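Local coordinates for hypothetical conserved protein GK1056 (Geobacillus kaustophilus, PDB 2PQ0) that probably acts as a magnesium-dependent phosphatase of the haloacid dehalogenase superfamily, its natural substrate not being established, at residues A[84-89]-A[160-165]; A[104-109]-A[142-147]; A[64-69]-A[182-187]; A[15-20]-A[240-245]. All blocks are in the same frame, centred on the assembly; numbering follows the deposited sequence.

Interaction 1 (A[84-89]-A[160-165]); sequences REKVRA and RNYPEF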
loop_
_atom_site.group_PDB
_atom_site.type_symbol
_atom_site.label_atom_id
_atom_site.label_comp_id
_atom_site.label_asym_id
_atom_site.label_seq_id
_atom_site.Cartn_x
_atom_site.Cartn_y
_atom_site.Cartn_z
ATOM N N ARG A 84 -16.127 -3.776 -12.415
ATOM C CA ARG A 84 -16.181 -3.041 -13.674
ATOM C C ARG A 84 -17.378 -2.098 -13.766
ATOM O O ARG A 84 -17.228 -0.908 -14.031
ATOM C CB ARG A 84 -16.207 -4.041 -14.831
ATOM C CG ARG A 84 -16.520 -5.473 -14.383
ATOM C CD ARG A 84 -15.362 -6.430 -14.683
ATOM N NE ARG A 84 -14.106 -6.017 -14.056
ATOM C CZ ARG A 84 -12.914 -6.514 -14.378
ATOM N NH1 ARG A 84 -12.816 -7.442 -15.321
ATOM N NH2 ARG A 84 -11.817 -6.074 -13.770
ATOM N N GLU A 85 -18.567 -2.644 -13.543
ATOM C CA GLU A 85 -19.801 -1.872 -13.596
ATOM C C GLU A 85 -19.731 -0.622 -12.724
ATOM O O GLU A 85 -20.140 0.463 -13.136
ATOM C CB GLU A 85 -20.971 -2.756 -13.155
ATOM C CG GLU A 85 -22.220 -2.002 -12.728
ATOM C CD GLU A 85 -23.289 -2.927 -12.174
ATOM O OE1 GLU A 85 -22.947 -3.822 -11.370
ATOM O OE2 GLU A 85 -24.474 -2.753 -12.533
ATOM N N LYS A 86 -19.203 -0.780 -11.516
ATOM C CA LYS A 86 -19.092 0.332 -10.582
ATOM C C LYS A 86 -18.046 1.371 -10.972
ATOM O O LYS A 86 -18.219 2.561 -10.703
ATOM C CB LYS A 86 -18.810 -0.203 -9.175
ATOM C CG LYS A 86 -20.008 -0.895 -8.556
ATOM C CD LYS A 86 -21.178 0.074 -8.467
ATOM C CE LYS A 86 -22.464 -0.599 -8.014
ATOM N NZ LYS A 86 -23.568 0.400 -7.919
ATOM N N VAL A 87 -16.958 0.936 -11.600
ATOM C CA VAL A 87 -15.941 1.888 -12.013
ATOM C C VAL A 87 -16.542 2.745 -13.120
ATOM O O VAL A 87 -16.316 3.950 -13.170
ATOM C CB VAL A 87 -14.665 1.191 -12.542
ATOM C CG1 VAL A 87 -13.636 2.249 -12.976
ATOM C CG2 VAL A 87 -14.076 0.293 -11.462
ATOM N N ARG A 88 -17.321 2.123 -13.998
ATOM C CA ARG A 88 -17.950 2.859 -15.088
ATOM C C ARG A 88 -18.878 3.934 -14.530
ATOM O O ARG A 88 -18.709 5.121 -14.818
ATOM C CB ARG A 88 -18.743 1.914 -15.994
ATOM C CG ARG A 88 -19.269 2.586 -17.251
ATOM C CD ARG A 88 -20.018 1.609 -18.137
ATOM N NE ARG A 88 -19.249 0.388 -18.361
ATOM C CZ ARG A 88 -19.604 -0.811 -17.905
ATOM N NH1 ARG A 88 -20.723 -0.949 -17.198
ATOM N NH2 ARG A 88 -18.841 -1.871 -18.149
ATOM N N ALA A 89 -19.852 3.510 -13.729
ATOM C CA ALA A 89 -20.813 4.420 -13.121
ATOM C C ALA A 89 -20.116 5.602 -12.467
ATOM O O ALA A 89 -20.559 6.746 -12.594
ATOM C CB ALA A 89 -21.645 3.676 -12.091
ATOM N N ARG A 160 -21.976 9.086 -0.968
ATOM C CA ARG A 160 -23.374 8.668 -0.888
ATOM C C ARG A 160 -23.784 7.597 -1.913
ATOM O O ARG A 160 -24.428 6.609 -1.566
ATOM C CB ARG A 160 -24.275 9.895 -1.061
ATOM C CG ARG A 160 -25.199 10.166 0.108
ATOM C CD ARG A 160 -25.911 11.502 -0.055
ATOM N NE ARG A 160 -24.975 12.626 -0.038
ATOM C CZ ARG A 160 -25.332 13.905 -0.120
ATOM N NH1 ARG A 160 -26.613 14.237 -0.230
ATOM N NH2 ARG A 160 -24.409 14.856 -0.087
ATOM N N ASN A 161 -23.398 7.789 -3.174
ATOM C CA ASN A 161 -23.781 6.860 -4.240
ATOM C C ASN A 161 -22.895 5.641 -4.435
ATOM O O ASN A 161 -23.184 4.786 -5.278
ATOM C CB ASN A 161 -23.883 7.610 -5.567
ATOM C CG ASN A 161 -24.932 8.702 -5.538
ATOM O OD1 ASN A 161 -26.079 8.467 -5.156
ATOM N ND2 ASN A 161 -24.547 9.902 -5.949
ATOM N N TYR A 162 -21.823 5.550 -3.661
ATOM C CA TYR A 162 -20.923 4.422 -3.809
ATOM C C TYR A 162 -20.484 3.850 -2.467
ATOM O O TYR A 162 -19.312 3.923 -2.095
ATOM C CB TYR A 162 -19.728 4.853 -4.660
ATOM C CG TYR A 162 -20.122 5.149 -6.093
ATOM C CD1 TYR A 162 -20.321 4.112 -7.006
ATOM C CD2 TYR A 162 -20.381 6.456 -6.512
ATOM C CE1 TYR A 162 -20.768 4.364 -8.299
ATOM C CE2 TYR A 162 -20.834 6.721 -7.808
ATOM C CZ TYR A 162 -21.027 5.666 -8.694
ATOM O OH TYR A 162 -21.480 5.907 -9.975
ATOM N N PRO A 163 -21.434 3.259 -1.722
ATOM C CA PRO A 163 -21.174 2.664 -0.408
ATOM C C PRO A 163 -20.199 1.493 -0.487
ATOM O O PRO A 163 -19.518 1.175 0.486
ATOM C CB PRO A 163 -22.564 2.243 0.056
ATOM C CG PRO A 163 -23.246 1.885 -1.238
ATOM C CD PRO A 163 -22.835 3.035 -2.127
ATOM N N GLU A 164 -20.143 0.857 -1.654
ATOM C CA GLU A 164 -19.239 -0.269 -1.864
ATOM C C GLU A 164 -17.804 0.239 -1.964
ATOM O O GLU A 164 -16.860 -0.544 -2.028
ATOM C CB GLU A 164 -19.604 -1.038 -3.141
ATOM C CG GLU A 164 -19.761 -0.171 -4.386
ATOM C CD GLU A 164 -21.190 0.303 -4.591
ATOM O OE1 GLU A 164 -22.051 -0.541 -4.919
ATOM O OE2 GLU A 164 -21.452 1.513 -4.422
ATOM N N PHE A 165 -17.649 1.558 -1.984
ATOM C CA PHE A 165 -16.325 2.164 -2.052
ATOM C C PHE A 165 -16.040 2.945 -0.766
ATOM O O PHE A 165 -16.946 3.266 -0.003
ATOM C CB PHE A 165 -16.209 3.147 -3.239
ATOM C CG PHE A 165 -16.251 2.502 -4.606
ATOM C CD1 PHE A 165 -15.916 1.162 -4.789
ATOM C CD2 PHE A 165 -16.566 3.272 -5.733
ATOM C CE1 PHE A 165 -15.895 0.593 -6.076
ATOM C CE2 PHE A 165 -16.547 2.719 -7.021
ATOM C CZ PHE A 165 -16.211 1.378 -7.195
#
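Lys86 reaches from the first turn of helix 84-96 past the end of the Phe165 ring to Glu164. Its CB rests against the ring atom CZ of Phe165, 3.6 Å away, in an oblique approach. The chain then kinks (chi2 -59°), which leads the next carbons away from the ring and past the glutamate: CG is 4.2 Å and CD 3.7 Å from Glu164 OE1, and CE lies near the same oxygen. The tip closes a rather long salt bridge, NZ to OE1 of Glu164 3.5 Å. The two side chains cross at about a right angle, and it is OE1 that the lysine meets. Glu164 is itself folded back, its CG lying 4.1 Å above one face of the Phe165 ring and offset toward the rim. Farther along the helix, Ala89 CB sits in the plane of the Tyr162 ring at its edge, 4.0 Å from CE1, and the Tyr162 hydroxyl has a weak hydrogen bond to Glu93 of the same helix. Tyr162 to Phe165 form a type I beta turn. Helix 84-96 thus packs on the turn joining helix 152-161 to strand 165-171, an outermost strand of the antiparallel sheet, consistent with the cap of Cof-type haloacid dehalogenase-like phosphatases.

Interaction 2 (A[104-109]-A[142-147]); sequences MDAEKM and DIYQAL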
loop_
_atom_site.group_PDB
_atom_site.type_symbol
_atom_site.label_atom_id
_atom_site.label_comp_id
_atom_site.label_asym_id
_atom_site.label_seq_id
_atom_site.Cartn_x
_atom_site.Cartn_y
_atom_site.Cartn_z
HETATM N N MSE A 104 -5.980 3.074 -11.733
HETATM C CA MSE A 104 -4.755 2.345 -11.406
HETATM C C MSE A 104 -4.969 0.840 -11.512
HETATM O O MSE A 104 -5.923 0.301 -10.941
HETATM C CB MSE A 104 -4.306 2.638 -9.974
HETATM C CG MSE A 104 -3.998 4.073 -9.649
HETATM SE SE MSE A 104 -3.448 4.226 -7.793
HETATM C CE MSE A 104 -1.563 4.574 -8.030
ATOM N N ASP A 105 -4.102 0.162 -12.258
ATOM C CA ASP A 105 -4.178 -1.293 -12.346
ATOM C C ASP A 105 -2.822 -1.705 -11.784
ATOM O O ASP A 105 -2.112 -0.856 -11.242
ATOM C CB ASP A 105 -4.393 -1.781 -13.786
ATOM C CG ASP A 105 -3.204 -1.523 -14.690
ATOM O OD1 ASP A 105 -2.199 -0.922 -14.243
ATOM O OD2 ASP A 105 -3.285 -1.931 -15.871
ATOM N N ALA A 106 -2.438 -2.969 -11.902
ATOM C CA ALA A 106 -1.162 -3.399 -11.333
ATOM C C ALA A 106 0.092 -2.832 -11.992
ATOM O O ALA A 106 1.185 -2.923 -11.424
ATOM C CB ALA A 106 -1.086 -4.924 -11.319
ATOM N N GLU A 107 -0.055 -2.232 -13.172
ATOM C CA GLU A 107 1.112 -1.712 -13.880
ATOM C C GLU A 107 1.207 -0.207 -14.073
ATOM O O GLU A 107 2.306 0.336 -14.121
ATOM C CB GLU A 107 1.217 -2.362 -15.260
ATOM C CG GLU A 107 1.437 -3.857 -15.261
ATOM C CD GLU A 107 1.218 -4.454 -16.639
ATOM O OE1 GLU A 107 1.799 -3.928 -17.613
ATOM O OE2 GLU A 107 0.466 -5.446 -16.749
ATOM N N LYS A 108 0.075 0.478 -14.190
ATOM C CA LYS A 108 0.133 1.912 -14.434
ATOM C C LYS A 108 -1.132 2.678 -14.105
ATOM O O LYS A 108 -2.120 2.110 -13.647
ATOM C CB LYS A 108 0.478 2.142 -15.901
ATOM C CG LYS A 108 -0.465 1.414 -16.849
ATOM C CD LYS A 108 0.113 1.333 -18.235
ATOM C CE LYS A 108 -0.584 0.256 -19.042
ATOM N NZ LYS A 108 0.253 -0.178 -20.200
HETATM N N MSE A 109 -1.077 3.981 -14.361
HETATM C CA MSE A 109 -2.194 4.896 -14.127
HETATM C C MSE A 109 -2.572 5.582 -15.429
HETATM O O MSE A 109 -1.745 5.743 -16.324
HETATM C CB MSE A 109 -1.812 6.005 -13.162
HETATM C CG MSE A 109 -1.299 5.577 -11.848
HETATM SE SE MSE A 109 -0.731 7.150 -10.935
HETATM C CE MSE A 109 1.134 7.170 -11.412
ATOM N N ASP A 142 -7.986 -4.328 -15.261
ATOM C CA ASP A 142 -8.375 -4.567 -13.882
ATOM C C ASP A 142 -7.998 -3.343 -13.065
ATOM O O ASP A 142 -6.831 -3.129 -12.751
ATOM C CB ASP A 142 -7.666 -5.806 -13.329
ATOM C CG ASP A 142 -8.156 -7.088 -13.966
ATOM O OD1 ASP A 142 -9.391 -7.249 -14.081
ATOM O OD2 ASP A 142 -7.317 -7.935 -14.342
ATOM N N ILE A 143 -8.989 -2.532 -12.730
ATOM C CA ILE A 143 -8.746 -1.326 -11.956
ATOM C C ILE A 143 -8.901 -1.651 -10.474
ATOM O O ILE A 143 -9.997 -1.941 -9.997
ATOM C CB ILE A 143 -9.735 -0.196 -12.375
ATOM C CG1 ILE A 143 -9.644 0.032 -13.887
ATOM C CG2 ILE A 143 -9.451 1.090 -11.610
ATOM C CD1 ILE A 143 -8.218 0.091 -14.442
ATOM N N TYR A 144 -7.790 -1.608 -9.752
ATOM C CA TYR A 144 -7.795 -1.899 -8.330
ATOM C C TYR A 144 -8.076 -0.664 -7.507
ATOM O O TYR A 144 -8.518 -0.760 -6.365
ATOM C CB TYR A 144 -6.452 -2.493 -7.904
ATOM C CG TYR A 144 -6.163 -3.817 -8.561
ATOM C CD1 TYR A 144 -5.406 -3.886 -9.728
ATOM C CD2 TYR A 144 -6.714 -4.998 -8.059
ATOM C CE1 TYR A 144 -5.209 -5.097 -10.383
ATOM C CE2 TYR A 144 -6.525 -6.210 -8.703
ATOM C CZ TYR A 144 -5.774 -6.256 -9.865
ATOM O OH TYR A 144 -5.599 -7.454 -10.521
ATOM N N GLN A 145 -7.823 0.501 -8.086
ATOM C CA GLN A 145 -8.036 1.748 -7.367
ATOM C C GLN A 145 -8.267 2.919 -8.309
ATOM O O GLN A 145 -7.953 2.850 -9.490
ATOM C CB GLN A 145 -6.823 2.028 -6.481
ATOM C CG GLN A 145 -7.011 3.155 -5.490
ATOM C CD GLN A 145 -5.785 3.345 -4.633
ATOM O OE1 GLN A 145 -5.223 2.369 -4.129
ATOM N NE2 GLN A 145 -5.358 4.592 -4.455
ATOM N N ALA A 146 -8.819 3.998 -7.770
ATOM C CA ALA A 146 -9.077 5.199 -8.547
ATOM C C ALA A 146 -8.734 6.416 -7.711
ATOM O O ALA A 146 -8.693 6.347 -6.483
ATOM C CB ALA A 146 -10.541 5.260 -8.957
ATOM N N LEU A 147 -8.462 7.526 -8.385
ATOM C CA LEU A 147 -8.172 8.775 -7.703
ATOM C C LEU A 147 -9.245 9.722 -8.182
ATOM O O LEU A 147 -9.439 9.879 -9.384
ATOM C CB LEU A 147 -6.788 9.302 -8.071
ATOM C CG LEU A 147 -5.614 8.501 -7.492
ATOM C CD1 LEU A 147 -4.334 9.316 -7.553
ATOM C CD2 LEU A 147 -5.911 8.160 -6.050
#
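Met104, a selenomethionine, and Gln145 form an antiparallel hydrogen-bonded pair in which the Met104 carbonyl is shared. Met104 N gives a fairly straight bond to Gln145 O (3.0 Å, 160° at the hydrogen). In return Met104 O accepts from Tyr144 N at 2.9 Å and more weakly from Gln145 N, while Ile143 CA adds a CA-H...O contact to it. The two side chains run side by side in the same direction, with Met104 SE 3.9 Å from Gln145 NE2. Beyond the pair, Asp105 CA makes a CA-H...O contact with Asp142 O. The Asp105 carboxylate turns back on its own loop: Asp105 OD1 takes Lys108 N at 2.7 Å, nearly in line with its C-O bond. The same oxygen takes Glu107 N from above the carboxylate plane, while OD2 is held by the hydroxyl of Tyr137. Asp105 N is satisfied by Lys108 O. With an alanine here, Glu107 N, Lys108 N and the Tyr137 hydroxyl would probably lose their partner and the loop would be freer to change shape. Asp142 directs its own carboxylate to Arg84. Tyr144 and Gln145, both opposite Met104, make a classic beta bulge beside the loop, shaped by the Asx turn at Asp105, that links strands 101-104 and 109-111 of the antiparallel sheet, probably this family's cap.

Interaction 3 (A[64-69]-A[182-187]); sequences SFNGQY and GSKAEG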
loop_
_atom_site.group_PDB
_atom_site.type_symbol
_atom_site.label_atom_id
_atom_site.label_comp_id
_atom_site.label_asym_id
_atom_site.label_seq_id
_atom_site.Cartn_x
_atom_site.Cartn_y
_atom_site.Cartn_z
ATOM N N SER A 64 -0.168 -5.960 -2.032
ATOM C CA SER A 64 -0.301 -4.585 -2.496
ATOM C C SER A 64 -1.772 -4.192 -2.586
ATOM O O SER A 64 -2.659 -5.045 -2.483
ATOM C CB SER A 64 0.371 -4.416 -3.861
ATOM O OG SER A 64 -0.346 -5.083 -4.881
ATOM N N PHE A 65 -2.025 -2.902 -2.796
ATOM C CA PHE A 65 -3.392 -2.397 -2.875
ATOM C C PHE A 65 -4.166 -2.864 -1.647
ATOM O O PHE A 65 -5.322 -3.274 -1.746
ATOM C CB PHE A 65 -4.084 -2.893 -4.151
ATOM C CG PHE A 65 -3.685 -2.142 -5.391
ATOM C CD1 PHE A 65 -3.862 -0.763 -5.472
ATOM C CD2 PHE A 65 -3.168 -2.814 -6.494
ATOM C CE1 PHE A 65 -3.535 -0.064 -6.635
ATOM C CE2 PHE A 65 -2.838 -2.124 -7.664
ATOM C CZ PHE A 65 -3.024 -0.745 -7.733
ATOM N N ASN A 66 -3.502 -2.797 -0.494
ATOM C CA ASN A 66 -4.085 -3.202 0.779
ATOM C C ASN A 66 -4.682 -4.605 0.772
ATOM O O ASN A 66 -5.671 -4.866 1.447
ATOM C CB ASN A 66 -5.146 -2.195 1.217
ATOM C CG ASN A 66 -4.570 -1.073 2.053
ATOM O OD1 ASN A 66 -5.234 -0.068 2.299
ATOM N ND2 ASN A 66 -3.337 -1.244 2.506
ATOM N N GLY A 67 -4.075 -5.505 0.008
ATOM C CA GLY A 67 -4.559 -6.868 -0.048
ATOM C C GLY A 67 -5.339 -7.233 -1.297
ATOM O O GLY A 67 -5.669 -8.399 -1.494
ATOM N N GLN A 68 -5.629 -6.251 -2.147
ATOM C CA GLN A 68 -6.392 -6.529 -3.363
ATOM C C GLN A 68 -5.538 -7.127 -4.480
ATOM O O GLN A 68 -6.055 -7.577 -5.505
ATOM C CB GLN A 68 -7.098 -5.258 -3.849
ATOM C CG GLN A 68 -8.197 -4.766 -2.915
ATOM C CD GLN A 68 -9.192 -5.861 -2.556
ATOM O OE1 GLN A 68 -8.857 -6.808 -1.848
ATOM N NE2 GLN A 68 -10.417 -5.736 -3.051
ATOM N N TYR A 69 -4.230 -7.130 -4.273
ATOM C CA TYR A 69 -3.313 -7.694 -5.252
ATOM C C TYR A 69 -2.143 -8.296 -4.478
ATOM O O TYR A 69 -1.308 -7.574 -3.924
ATOM C CB TYR A 69 -2.812 -6.616 -6.212
ATOM C CG TYR A 69 -2.162 -7.166 -7.464
ATOM C CD1 TYR A 69 -2.929 -7.744 -8.473
ATOM C CD2 TYR A 69 -0.781 -7.072 -7.659
ATOM C CE1 TYR A 69 -2.345 -8.208 -9.652
ATOM C CE2 TYR A 69 -0.183 -7.535 -8.834
ATOM C CZ TYR A 69 -0.973 -8.097 -9.830
ATOM O OH TYR A 69 -0.408 -8.523 -11.012
ATOM N N GLY A 182 -11.547 -6.218 1.878
ATOM C CA GLY A 182 -10.114 -6.368 1.695
ATOM C C GLY A 182 -9.266 -5.684 2.746
ATOM O O GLY A 182 -9.657 -4.654 3.302
ATOM N N SER A 183 -8.092 -6.264 3.003
ATOM C CA SER A 183 -7.146 -5.739 3.991
ATOM C C SER A 183 -5.768 -6.401 3.852
ATOM O O SER A 183 -5.638 -7.493 3.290
ATOM C CB SER A 183 -7.673 -5.990 5.408
ATOM O OG SER A 183 -7.668 -7.378 5.719
ATOM N N LYS A 184 -4.742 -5.734 4.365
ATOM C CA LYS A 184 -3.397 -6.281 4.312
ATOM C C LYS A 184 -3.348 -7.580 5.108
ATOM O O LYS A 184 -2.648 -8.518 4.727
ATOM C CB LYS A 184 -2.384 -5.281 4.877
ATOM C CG LYS A 184 -1.968 -4.184 3.893
ATOM C CD LYS A 184 -1.109 -3.120 4.570
ATOM C CE LYS A 184 -1.953 -1.936 5.043
ATOM N NZ LYS A 184 -3.214 -2.307 5.785
ATOM N N ALA A 185 -4.105 -7.631 6.203
ATOM C CA ALA A 185 -4.157 -8.808 7.068
ATOM C C ALA A 185 -4.676 -10.040 6.337
ATOM O O ALA A 185 -4.176 -11.148 6.540
ATOM C CB ALA A 185 -5.027 -8.528 8.277
ATOM N N GLU A 186 -5.687 -9.849 5.496
ATOM C CA GLU A 186 -6.248 -10.958 4.741
ATOM C C GLU A 186 -5.273 -11.350 3.634
ATOM O O GLU A 186 -5.278 -12.483 3.154
ATOM C CB GLU A 186 -7.602 -10.566 4.144
ATOM C CG GLU A 186 -8.394 -11.734 3.569
ATOM C CD GLU A 186 -8.771 -12.767 4.620
ATOM O OE1 GLU A 186 -8.430 -12.572 5.808
ATOM O OE2 GLU A 186 -9.412 -13.778 4.259
ATOM N N GLY A 187 -4.436 -10.399 3.228
ATOM C CA GLY A 187 -3.452 -10.676 2.201
ATOM C C GLY A 187 -2.303 -11.418 2.846
ATOM O O GLY A 187 -1.819 -12.409 2.311
#
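Gly67, pressed against the start of helix 184-195, ends a run of three successive residues with positive phi, Phe65, Asn66 and Gly67 itself (104°). The contact belongs to the haloacid dehalogenase core, where Lys184 occupies the position expected for the motif III lysine and the loop 65-68 joins strands 62-64 and 69-72. Gly67 CA makes a CA-H...O contact with Ser183 O at 3.6 Å; a beta carbon on Gly67 would run into that oxygen. Gly182 is fitted in the same way, its CA lying 3.8 Å from Gln68 OE1, and a side chain there would strike the amide.

Asn66 carries the side-chain part. The two side chains of Asn66 and Lys184 cross obliquely, with Asn66 ND2 against the lysine methylenes, 3.5 Å from Lys184 CG and nearer still to CE. Two late bends in the lysine (chi3 -95°, then chi4) curl its tip back, leaving NZ 3.4 Å from Asn66 ND2. As both are donors they do not bond to each other; a common neighbour serves them, Asn210, whose OD1 accepts from Asn66 ND2 and whose backbone O accepts from Lys184 NZ. Glu213 adds a salt bridge to the same NZ. Within the strand pair, Gln68 and Tyr69 both face Ser64 as a classic beta bulge, and Ser64 O accepts from Gly67 N and Tyr69 N from opposite faces of its plane. On the helix side, Ser183 caps the first turn: its OG accepts from Glu186 N at 3.2 Å.

Interaction 4 (A[15-20]-A[240-245]); sequences LDEQKQ and KPVDKE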
loop_
_atom_site.group_PDB
_atom_site.type_symbol
_atom_site.label_atom_id
_atom_site.label_comp_id
_atom_site.label_asym_id
_atom_site.label_seq_id
_atom_site.Cartn_x
_atom_site.Cartn_y
_atom_site.Cartn_z
ATOM N N LEU A 15 11.539 2.947 3.632
ATOM C CA LEU A 15 12.090 4.206 3.152
ATOM C C LEU A 15 12.017 5.262 4.249
ATOM O O LEU A 15 11.100 5.249 5.070
ATOM C CB LEU A 15 11.312 4.678 1.928
ATOM C CG LEU A 15 11.304 3.708 0.748
ATOM C CD1 LEU A 15 10.486 4.295 -0.381
ATOM C CD2 LEU A 15 12.718 3.444 0.285
ATOM N N ASP A 16 12.986 6.172 4.271
ATOM C CA ASP A 16 12.998 7.229 5.274
ATOM C C ASP A 16 12.178 8.421 4.797
ATOM O O ASP A 16 11.395 8.310 3.853
ATOM C CB ASP A 16 14.436 7.657 5.592
ATOM C CG ASP A 16 15.139 8.293 4.406
ATOM O OD1 ASP A 16 16.383 8.414 4.459
ATOM O OD2 ASP A 16 14.461 8.682 3.434
ATOM N N GLU A 17 12.359 9.565 5.444
ATOM C CA GLU A 17 11.612 10.762 5.089
ATOM C C GLU A 17 12.001 11.328 3.726
ATOM O O GLU A 17 11.202 11.999 3.077
ATOM C CB GLU A 17 11.778 11.823 6.182
ATOM C CG GLU A 17 11.340 11.346 7.568
ATOM C CD GLU A 17 12.383 10.478 8.273
ATOM O OE1 GLU A 17 13.328 9.992 7.611
ATOM O OE2 GLU A 17 12.249 10.275 9.501
ATOM N N GLN A 18 13.226 11.058 3.288
ATOM C CA GLN A 18 13.678 11.540 1.984
ATOM C C GLN A 18 13.377 10.483 0.924
ATOM O O GLN A 18 13.761 10.615 -0.240
ATOM C CB GLN A 18 15.182 11.830 2.011
ATOM C CG GLN A 18 15.569 13.080 2.787
ATOM C CD GLN A 18 15.158 13.018 4.243
ATOM O OE1 GLN A 18 15.561 12.115 4.976
ATOM N NE2 GLN A 18 14.353 13.986 4.673
ATOM N N LYS A 19 12.679 9.436 1.353
ATOM C CA LYS A 19 12.310 8.317 0.502
ATOM C C LYS A 19 13.524 7.540 0.014
ATOM O O LYS A 19 13.523 6.968 -1.077
ATOM C CB LYS A 19 11.453 8.792 -0.669
ATOM C CG LYS A 19 10.109 9.317 -0.210
ATOM C CD LYS A 19 9.050 9.196 -1.285
ATOM C CE LYS A 19 7.683 9.572 -0.732
ATOM N NZ LYS A 19 7.333 8.753 0.463
ATOM N N GLN A 20 14.562 7.525 0.843
ATOM C CA GLN A 20 15.786 6.799 0.532
ATOM C C GLN A 20 15.829 5.516 1.345
ATOM O O GLN A 20 15.172 5.402 2.383
ATOM C CB GLN A 20 17.018 7.653 0.836
ATOM C CG GLN A 20 17.323 8.692 -0.229
ATOM C CD GLN A 20 17.372 8.086 -1.626
ATOM O OE1 GLN A 20 16.454 8.276 -2.429
ATOM N NE2 GLN A 20 18.438 7.340 -1.914
ATOM N N LYS A 240 12.879 2.210 17.102
ATOM C CA LYS A 240 13.312 3.584 16.842
ATOM C C LYS A 240 12.785 4.042 15.484
ATOM O O LYS A 240 12.214 3.253 14.732
ATOM C CB LYS A 240 14.837 3.677 16.819
ATOM C CG LYS A 240 15.552 3.107 18.024
ATOM C CD LYS A 240 17.052 3.272 17.835
ATOM C CE LYS A 240 17.851 2.546 18.897
ATOM N NZ LYS A 240 19.315 2.650 18.621
ATOM N N PRO A 241 12.966 5.329 15.156
ATOM C CA PRO A 241 12.486 5.827 13.863
ATOM C C PRO A 241 13.308 5.255 12.705
ATOM O O PRO A 241 14.429 4.797 12.905
ATOM C CB PRO A 241 12.644 7.344 14.001
ATOM C CG PRO A 241 12.468 7.570 15.468
ATOM C CD PRO A 241 13.292 6.448 16.056
ATOM N N VAL A 242 12.741 5.275 11.501
ATOM C CA VAL A 242 13.424 4.763 10.312
ATOM C C VAL A 242 14.758 5.483 10.147
ATOM O O VAL A 242 15.724 4.949 9.605
ATOM C CB VAL A 242 12.578 5.012 9.039
ATOM C CG1 VAL A 242 12.358 6.503 8.841
ATOM C CG2 VAL A 242 13.270 4.419 7.826
ATOM N N ASP A 243 14.770 6.711 10.641
ATOM C CA ASP A 243 15.904 7.610 10.596
ATOM C C ASP A 243 17.032 7.160 11.528
ATOM O O ASP A 243 18.178 7.582 11.373
ATOM C CB ASP A 243 15.399 9.004 10.988
ATOM C CG ASP A 243 16.421 10.083 10.772
ATOM O OD1 ASP A 243 16.913 10.219 9.634
ATOM O OD2 ASP A 243 16.725 10.808 11.742
ATOM N N LYS A 244 16.714 6.297 12.489
ATOM C CA LYS A 244 17.711 5.828 13.446
ATOM C C LYS A 244 17.899 4.311 13.491
ATOM O O LYS A 244 17.952 3.715 14.569
ATOM C CB LYS A 244 17.362 6.342 14.843
ATOM C CG LYS A 244 17.304 7.857 14.943
ATOM C CD LYS A 244 16.765 8.282 16.291
ATOM C CE LYS A 244 16.500 9.774 16.338
ATOM N NZ LYS A 244 15.786 10.137 17.594
ATOM N N GLU A 245 18.010 3.695 12.318
ATOM C CA GLU A 245 18.208 2.253 12.213
ATOM C C GLU A 245 17.053 1.473 12.823
ATOM O O GLU A 245 17.235 0.355 13.305
ATOM C CB GLU A 245 19.514 1.840 12.894
ATOM C CG GLU A 245 20.757 2.560 12.391
ATOM C CD GLU A 245 22.043 1.930 12.907
ATOM O OE1 GLU A 245 22.131 1.661 14.125
ATOM O OE2 GLU A 245 22.969 1.705 12.098
#
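Val242 is the apolar centre of this contact, directing both methyls at the backbone of Leu15 and Asp16. With CG1 between the backbone N and the carbonyl carbon (chi1 61°), that methyl reaches Asp16 CA at 3.7 Å, and CG2 lies 3.6 Å from Leu15 O. Glu17, bent at chi2, slides past the valine in the opposite direction and brings OE1 to 3.8 Å from Val242 CG1. With an alanine in place of the valine, both methyls would be gone, and a gap would probably open between the two loops that lets the Glu17 side chain shift.

Charge works the other way. Glu17 and Asp243 cross at about a right angle, with OE1 of Glu17 4.1 Å from OD1 of Asp243 and the carboxylate planes 86° apart; both residues are solvent-exposed, which probably softens the repulsion.

Hydrogen bonds form within each loop and not between them. Lys19 N to Asp16 O closes the type I turn from Asp16 to Lys19. Asp16 braces it: OD2 accepts Gln20 N at 2.8 Å, from above the carboxylate plane, and Gln18 N weakly, while Asp16 N binds Gln20 O. Opposite, Lys244 N binds Pro241 O.

The turn, probably the flap following the first HAD motif, lies between helices 10-14 and 23-34, and Val242 also touches Pro22. Its partner loop leads from strand 237-239, an outermost strand of the mixed sheet, into helix 246-253.

The four contacts sample both parts of the molecule. Interactions 1 and 2 belong to the antiparallel-sheet part, have centres 15 Å apart and are joined by a salt bridge, Arg84 NH2 to Asp142 OD1 at 2.7 Å. Interaction 2 also meets interaction 3 at the junction with the core, where Tyr144 CB lies 3.6 Å from Phe65 CD2 and the Tyr144 ring packs edge-to-face with Tyr69; their centres are about 14 Å apart. Interaction 3 holds the probable motif III lysine and so probably borders the active site. Interaction 4, about 24 Å from it between centres, is tied by the Lys19-Asp11 salt bridge to what is probably the first HAD motif, and is about 37 Å from interaction 1.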